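Side-chain contacts in putative TetR-family transcriptional regulator (PDB 3CCY), which probably binds cis-regulatory DNA through a helix-turn-helix domain and controls transcription, most likely as a repressor of the TetR family: residues A23-M26 with F27-G31; K48-L51 with Y52-D56; E100-A103 with T104-R108. All blocks are in the same frame, centred on the assembly; numbering follows the deposited sequence.

Contact 1: A23-M26 with F27-G31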
loop_
_atom_site.group_PDB
_atom_site.type_symbol
_atom_site.label_atom_id
_atom_site.label_comp_id
_atom_site.label_asym_id
_atom_site.label_seq_id
_atom_site.Cartn_x
_atom_site.Cartn_y
_atom_site.Cartn_z
ATOM N N ALA A 23 20.055 -2.581 9.325
ATOM C CA ALA A 23 19.027 -3.610 9.112
ATOM C C ALA A 23 17.753 -3.046 8.486
ATOM O O ALA A 23 17.191 -3.644 7.559
ATOM C CB ALA A 23 18.683 -4.287 10.419
ATOM N N ALA A 24 17.295 -1.914 9.012
ATOM C CA ALA A 24 16.113 -1.235 8.472
ATOM C C ALA A 24 16.285 -0.991 6.978
ATOM O O ALA A 24 15.389 -1.293 6.193
ATOM C CB ALA A 24 15.864 0.065 9.211
ATOM N N ALA A 25 17.447 -0.478 6.581
ATOM C CA ALA A 25 17.710 -0.232 5.163
ATOM C C ALA A 25 17.605 -1.504 4.301
ATOM O O ALA A 25 16.982 -1.493 3.241
ATOM C CB ALA A 25 19.052 0.462 4.971
HETATM N N MSE A 26 18.176 -2.609 4.764
HETATM C CA MSE A 26 18.102 -3.850 3.993
HETATM C C MSE A 26 16.712 -4.482 3.947
HETATM O O MSE A 26 16.261 -4.904 2.876
HETATM C CB MSE A 26 19.142 -4.843 4.477
HETATM C CG MSE A 26 20.507 -4.563 3.876
HETATM SE SE MSE A 26 21.873 -5.783 4.461
HETATM C CE MSE A 26 22.094 -5.102 6.276
ATOM N N PHE A 27 16.032 -4.532 5.095
ATOM C CA PHE A 27 14.665 -5.055 5.172
ATOM C C PHE A 27 13.719 -4.297 4.235
ATOM O O PHE A 27 12.715 -4.856 3.768
ATOM C CB PHE A 27 14.106 -4.959 6.600
ATOM C CG PHE A 27 14.799 -5.843 7.622
ATOM C CD1 PHE A 27 15.638 -6.884 7.245
ATOM C CD2 PHE A 27 14.551 -5.645 8.976
ATOM C CE1 PHE A 27 16.251 -7.690 8.203
ATOM C CE2 PHE A 27 15.154 -6.442 9.941
ATOM C CZ PHE A 27 16.008 -7.470 9.550
ATOM N N ALA A 28 14.023 -3.015 4.006
ATOM C CA ALA A 28 13.199 -2.133 3.165
ATOM C C ALA A 28 13.522 -2.195 1.661
ATOM O O ALA A 28 12.638 -1.917 0.850
ATOM C CB ALA A 28 13.240 -0.679 3.678
ATOM N N ARG A 29 14.759 -2.548 1.282
ATOM C CA ARG A 29 15.066 -2.830 -0.137
ATOM C C ARG A 29 14.641 -4.259 -0.503
ATOM O O ARG A 29 13.592 -4.445 -1.123
ATOM C CB ARG A 29 16.549 -2.631 -0.503
ATOM C CG ARG A 29 17.272 -1.437 0.101
ATOM C CD ARG A 29 16.707 -0.094 -0.356
ATOM N NE ARG A 29 17.301 1.008 0.407
ATOM C CZ ARG A 29 16.859 1.430 1.592
ATOM N NH1 ARG A 29 15.804 0.856 2.159
ATOM N NH2 ARG A 29 17.470 2.439 2.211
ATOM N N GLN A 30 15.444 -5.257 -0.105
ATOM C CA GLN A 30 15.201 -6.668 -0.465
ATOM C C GLN A 30 14.185 -7.407 0.405
ATOM O O GLN A 30 13.646 -8.437 -0.017
ATOM C CB GLN A 30 16.501 -7.485 -0.531
ATOM C CG GLN A 30 17.363 -7.455 0.719
ATOM C CD GLN A 30 18.569 -6.539 0.567
ATOM O OE1 GLN A 30 18.445 -5.383 0.139
ATOM N NE2 GLN A 30 19.746 -7.052 0.914
ATOM N N GLY A 31 13.933 -6.894 1.610
ATOM C CA GLY A 31 12.961 -7.505 2.517
ATOM C C GLY A 31 13.578 -8.321 3.638
ATOM O O GLY A 31 14.800 -8.511 3.700
#
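Phe27 and Ala23 meet twice, once through the backbone and once through their side chains, at the C-terminal end of helix 15-29. The backbone bonds come first. Phe27 N reaches Ala23 O at 2.9 Å and is almost straight, with an N-H...O angle of 176°. Ala28 N follows to Ala24 O and Arg29 N to Ala25 O in the i to i+4 pattern. The last turn then frays: Met26 O receives weak bonds from Arg29 N, Gln30 N and Gly31 N. Gly31 is the first residue to leave helical backbone angles, and its positive phi (102°) suits a residue without CB.

The ring packing lies on the inner side. With CG beside its backbone N (chi1 -66°), the Phe27 ring leans back along the helix, so that Ala23 O sits over one face, 3.2 Å from CG. The apolar part of the contact is separate, Phe27 CE2 coming to 4.2 Å from Ala23 CB. The small alanines suit close helix neighbours: Ala23 meets Val61 and Met65 of helix 58-81, Ala24 and Ala28 meet Arg108 and Val110 of helix 87-115, and the Phe27 ring bridges Met65 and Val111.

Polar ends occupy the more open side. The Arg29 chain bends at chi2 and brings its guanidinium face over Ala25 O, with NH2 3.7 Å from Ala25 CB. NH1 makes its salt bridge with Asp107. Gln30 runs alongside Met26, a selenomethionine, and puts NE2 3.9 Å from its CG; long flexible chains suit this margin, and Met26 continues onto Ile40 and Ala43 of helix 37-43.

Such a first helix, with one flank on the helix-turn-helix and another on the regulatory domain, is characteristic of the N-terminal DNA-binding domain of TetR-family regulators.

Contact 2: K48-L51 with Y52-D56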
loop_
_atom_site.group_PDB
_atom_site.type_symbol
_atom_site.label_atom_id
_atom_site.label_comp_id
_atom_site.label_asym_id
_atom_site.label_seq_id
_atom_site.Cartn_x
_atom_site.Cartn_y
_atom_site.Cartn_z
ATOM N N LYS A 48 29.798 -11.669 12.750
ATOM C CA LYS A 48 28.461 -12.174 13.103
ATOM C C LYS A 48 28.259 -12.326 14.620
ATOM O O LYS A 48 27.125 -12.265 15.105
ATOM C CB LYS A 48 28.167 -13.500 12.386
ATOM C CG LYS A 48 26.657 -13.770 12.144
ATOM C CD LYS A 48 26.388 -15.279 11.927
ATOM C CE LYS A 48 26.290 -15.618 10.415
ATOM N NZ LYS A 48 27.672 -15.656 9.682
ATOM N N SER A 49 29.360 -12.510 15.356
ATOM C CA SER A 49 29.333 -12.649 16.822
ATOM C C SER A 49 28.741 -11.400 17.515
ATOM O O SER A 49 27.828 -11.570 18.368
ATOM C CB SER A 49 30.748 -12.925 17.361
ATOM O OG SER A 49 31.471 -13.807 16.506
ATOM N N ARG A 50 29.349 -10.231 17.126
ATOM C CA ARG A 50 29.086 -8.984 17.840
ATOM C C ARG A 50 27.636 -8.480 17.762
ATOM O O ARG A 50 27.237 -7.608 18.537
ATOM C CB ARG A 50 30.071 -7.902 17.387
ATOM C CG ARG A 50 31.535 -8.258 17.655
ATOM C CD ARG A 50 32.449 -7.035 17.639
ATOM N NE ARG A 50 32.153 -6.105 18.736
ATOM C CZ ARG A 50 31.447 -4.980 18.605
ATOM N NH1 ARG A 50 31.228 -4.204 19.663
ATOM N NH2 ARG A 50 30.958 -4.626 17.420
ATOM N N LEU A 51 26.849 -9.030 16.837
ATOM C CA LEU A 51 25.418 -8.703 16.754
ATOM C C LEU A 51 24.629 -9.236 17.941
ATOM O O LEU A 51 23.710 -8.574 18.432
ATOM C CB LEU A 51 24.801 -9.248 15.467
ATOM C CG LEU A 51 24.568 -8.270 14.321
ATOM C CD1 LEU A 51 25.891 -7.844 13.701
ATOM C CD2 LEU A 51 23.680 -8.936 13.294
ATOM N N TYR A 52 25.016 -10.416 18.412
ATOM C CA TYR A 52 24.283 -11.095 19.463
ATOM C C TYR A 52 24.573 -10.544 20.824
ATOM O O TYR A 52 23.934 -10.911 21.778
ATOM C CB TYR A 52 24.518 -12.589 19.428
ATOM C CG TYR A 52 24.052 -13.240 18.168
ATOM C CD1 TYR A 52 24.840 -13.284 17.077
ATOM C CD2 TYR A 52 22.814 -13.815 18.084
ATOM C CE1 TYR A 52 24.413 -13.871 15.939
ATOM C CE2 TYR A 52 22.389 -14.395 16.950
ATOM C CZ TYR A 52 23.191 -14.421 15.885
ATOM O OH TYR A 52 22.767 -15.002 14.747
ATOM N N HIS A 53 25.534 -9.643 20.891
ATOM C CA HIS A 53 25.845 -8.849 22.083
ATOM C C HIS A 53 24.700 -7.873 22.378
ATOM O O HIS A 53 24.530 -7.432 23.517
ATOM C CB HIS A 53 27.166 -8.089 21.876
ATOM C CG HIS A 53 27.751 -7.513 23.131
ATOM N ND1 HIS A 53 28.701 -8.176 23.886
ATOM C CD2 HIS A 53 27.545 -6.324 23.750
ATOM C CE1 HIS A 53 29.039 -7.428 24.922
ATOM N NE2 HIS A 53 28.354 -6.297 24.861
ATOM N N TYR A 54 23.909 -7.564 21.350
ATOM C CA TYR A 54 22.801 -6.612 21.470
ATOM C C TYR A 54 21.441 -7.226 21.162
ATOM O O TYR A 54 20.421 -6.757 21.677
ATOM C CB TYR A 54 23.042 -5.391 20.574
ATOM C CG TYR A 54 24.440 -4.829 20.681
ATOM C CD1 TYR A 54 24.786 -3.946 21.709
ATOM C CD2 TYR A 54 25.423 -5.188 19.763
ATOM C CE1 TYR A 54 26.077 -3.432 21.812
ATOM C CE2 TYR A 54 26.718 -4.684 19.859
ATOM C CZ TYR A 54 27.038 -3.809 20.883
ATOM O OH TYR A 54 28.323 -3.315 20.972
ATOM N N PHE A 55 21.424 -8.263 20.325
ATOM C CA PHE A 55 20.172 -8.889 19.878
ATOM C C PHE A 55 20.229 -10.413 19.881
ATOM O O PHE A 55 21.246 -11.006 19.506
ATOM C CB PHE A 55 19.802 -8.415 18.471
ATOM C CG PHE A 55 19.555 -6.937 18.366
ATOM C CD1 PHE A 55 20.514 -6.100 17.803
ATOM C CD2 PHE A 55 18.353 -6.382 18.812
ATOM C CE1 PHE A 55 20.288 -4.727 17.695
ATOM C CE2 PHE A 55 18.120 -5.016 18.712
ATOM C CZ PHE A 55 19.088 -4.188 18.152
ATOM N N ASP A 56 19.121 -11.042 20.272
ATOM C CA ASP A 56 19.060 -12.509 20.369
ATOM C C ASP A 56 18.705 -13.185 19.046
ATOM O O ASP A 56 18.950 -14.375 18.860
ATOM C CB ASP A 56 18.053 -12.943 21.442
ATOM C CG ASP A 56 18.452 -12.507 22.845
ATOM O OD1 ASP A 56 17.524 -12.255 23.653
ATOM O OD2 ASP A 56 19.671 -12.420 23.143
#
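Tyr52 lays its ring beside the carbonyl groups of Lys48 and Ser49, one turn back. Its CB stands 3.6 Å from Ser49 O. From there CG, held beside the backbone N (chi1 -62°), directs the ring back toward Lys48. CD1 meets Lys48 O at 3.2 Å and CE1 lies almost as near, both carbonyl oxygens being at the ring edge and in its plane, where the C-H groups are slightly positive. CE1 also comes to 4.4 Å from the aliphatic CG of Lys48. At its root, Tyr52 N bonds to Ser49 O at 3.0 Å.

Tyr54 and Arg50 run side by side, ring and guanidinium planes 73° apart, with Arg50 NH1 3.3 Å from Tyr54 OH. Leu51 O accepts from both Tyr54 N and Phe55 N, the latter at 3.0 Å. Leucine suits its buried place against Ile37, Ile40 and Ala41 of helix 37-43, as does Phe55 against Ile20 and Val61.

This chemistry, an apolar underside beneath exposed lysine, serine, arginine and tyrosine, is consistent with the predicted helix-turn-helix, whose basic and hydroxyl side chains could face a DNA phosphate backbone.

Contact 3: E100-A103 with T104-R108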
loop_
_atom_site.group_PDB
_atom_site.type_symbol
_atom_site.label_atom_id
_atom_site.label_comp_id
_atom_site.label_asym_id
_atom_site.label_seq_id
_atom_site.Cartn_x
_atom_site.Cartn_y
_atom_site.Cartn_z
ATOM N N GLU A 100 6.005 13.758 7.658
ATOM C CA GLU A 100 7.287 14.164 8.191
ATOM C C GLU A 100 8.131 12.923 8.586
ATOM O O GLU A 100 9.337 12.837 8.278
ATOM C CB GLU A 100 7.078 15.118 9.375
ATOM C CG GLU A 100 8.350 15.522 10.104
ATOM C CD GLU A 100 8.138 15.724 11.600
ATOM O OE1 GLU A 100 7.162 16.407 12.027
ATOM O OE2 GLU A 100 8.968 15.208 12.366
ATOM N N ILE A 101 7.484 11.987 9.276
ATOM C CA ILE A 101 8.106 10.740 9.698
ATOM C C ILE A 101 8.594 9.883 8.498
ATOM O O ILE A 101 9.679 9.283 8.547
ATOM C CB ILE A 101 7.215 10.037 10.741
ATOM C CG1 ILE A 101 7.188 10.922 12.008
ATOM C CG2 ILE A 101 7.711 8.621 11.047
ATOM C CD1 ILE A 101 6.292 10.428 13.130
ATOM N N TYR A 102 7.855 9.920 7.388
ATOM C CA TYR A 102 8.359 9.416 6.084
ATOM C C TYR A 102 9.625 10.135 5.534
ATOM O O TYR A 102 10.631 9.502 5.159
ATOM C CB TYR A 102 7.228 9.491 5.067
ATOM C CG TYR A 102 7.606 8.967 3.705
ATOM C CD1 TYR A 102 7.599 7.583 3.436
ATOM C CD2 TYR A 102 7.954 9.852 2.677
ATOM C CE1 TYR A 102 7.943 7.090 2.186
ATOM C CE2 TYR A 102 8.289 9.368 1.421
ATOM C CZ TYR A 102 8.287 7.988 1.182
ATOM O OH TYR A 102 8.633 7.528 -0.046
ATOM N N ALA A 103 9.579 11.461 5.488
ATOM C CA ALA A 103 10.719 12.271 5.109
ATOM C C ALA A 103 11.972 11.983 5.963
ATOM O O ALA A 103 13.108 12.031 5.465
ATOM C CB ALA A 103 10.348 13.768 5.204
ATOM N N THR A 104 11.777 11.694 7.248
ATOM C CA THR A 104 12.926 11.489 8.125
ATOM C C THR A 104 13.269 10.008 8.276
ATOM O O THR A 104 14.426 9.653 8.208
ATOM C CB THR A 104 12.762 12.203 9.490
ATOM O OG1 THR A 104 11.593 11.733 10.135
ATOM C CG2 THR A 104 12.594 13.684 9.287
ATOM N N SER A 105 12.252 9.161 8.404
ATOM C CA SER A 105 12.410 7.758 8.798
ATOM C C SER A 105 11.847 6.779 7.773
ATOM O O SER A 105 11.186 5.809 8.149
ATOM C CB SER A 105 11.706 7.514 10.145
ATOM O OG SER A 105 12.520 7.927 11.221
ATOM N N ARG A 106 12.122 7.019 6.495
ATOM C CA ARG A 106 11.538 6.225 5.407
ATOM C C ARG A 106 11.710 4.702 5.591
ATOM O O ARG A 106 10.727 3.937 5.532
ATOM C CB ARG A 106 12.103 6.651 4.046
ATOM C CG ARG A 106 11.318 5.987 2.898
ATOM C CD ARG A 106 11.825 6.309 1.487
ATOM N NE ARG A 106 10.970 5.595 0.529
ATOM C CZ ARG A 106 11.167 4.329 0.171
ATOM N NH1 ARG A 106 12.210 3.653 0.642
ATOM N NH2 ARG A 106 10.335 3.736 -0.669
ATOM N N ASP A 107 12.956 4.271 5.802
ATOM C CA ASP A 107 13.257 2.856 5.977
ATOM C C ASP A 107 12.422 2.174 7.059
ATOM O O ASP A 107 11.826 1.134 6.808
ATOM C CB ASP A 107 14.740 2.663 6.299
ATOM C CG ASP A 107 15.630 2.919 5.114
ATOM O OD1 ASP A 107 15.128 2.895 3.964
ATOM O OD2 ASP A 107 16.838 3.150 5.338
ATOM N N ARG A 108 12.446 2.727 8.274
ATOM C CA ARG A 108 11.690 2.152 9.400
ATOM C C ARG A 108 10.179 2.230 9.120
ATOM O O ARG A 108 9.436 1.331 9.477
ATOM C CB ARG A 108 12.057 2.834 10.735
ATOM C CG ARG A 108 13.412 2.384 11.388
ATOM C CD ARG A 108 13.641 3.179 12.674
ATOM N NE ARG A 108 14.965 3.049 13.311
ATOM C CZ ARG A 108 16.113 3.537 12.823
ATOM N NH1 ARG A 108 17.247 3.376 13.491
ATOM N NH2 ARG A 108 16.149 4.163 11.657
HETATM O O HOH W 1 14.741 9.070 5.537
#
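Tyr102 and Arg106 lie side by side and point the same way, one turn apart on helix 87-115. In both residues CG is opposite the backbone N (chi1 near 180°), which sends the ring and the aliphatic chain off the same flank. The arginine is extended from CG to NE and follows the tyrosine to its end: Arg106 CG passes Tyr102 CE1 at 3.6 Å, and NE donates to Tyr102 OH at 3.1 Å. The hydroxyl oxygen lies at the guanidinium edge and in its plane, whereas the ring plane is turned 73° from that group. The phenol thus meets the arginine through its oxygen while its ring carbons meet methylenes, a pairing for which tyrosine and arginine are well suited. Beyond the pair, Tyr102 OH is also bonded to Tyr174 O and Arg106 NH2 to Tyr171 O.

Thr104 touches the preceding turn through its backbone N and OG1. The N bonds to Glu100 O at 2.9 Å, and OG1 lies 3.1 Å from the same oxygen. Glu100 itself directs its carboxylate elsewhere, to a salt bridge with Arg76. On the inner side Ile101 CG2 approaches Ser105 CB at 4.2 Å, and isoleucine fits its buried place against His69 and Leu73 of helix 58-81.

The helix bends here. Ser105 N still bonds to Ile101 O, but the psi of Ser105 departs from helical values, and the N atoms of Asp107 and Arg108 have no bond to the turn before. A water makes weak bonds to Ala103 O, Thr104 O and Arg106 N beside the bend.

A kinked helix of this sort, packed on helix 58-81 and, through Asp107 and Arg108, on helix 15-29 of the DNA-binding domain, belongs to the all-helical C-terminal regulatory domain of a TetR-family protein.

In the fold
From the N terminus the three contacts follow in series, and none nests in or crosses another. Each is local, spanning a turn or two of chain, so none closes a long loop. Contact 1 lies in the last turns of helix 15-29; contact 2 lies between helices 37-43 and 58-81, its centre about 18 Å from that of contact 1; contact 3 sits on helix 87-115 in the regulatory domain. Contacts 1 and 3 touch through Arg29 and Asp107, whose salt bridge (NH1 to OD1, 2.8 Å) joins the two domains. Contact 2 touches neither, but Phe55 and Ala23 both pack on Val61 of helix 58-81, which also receives Ile101 of contact 3.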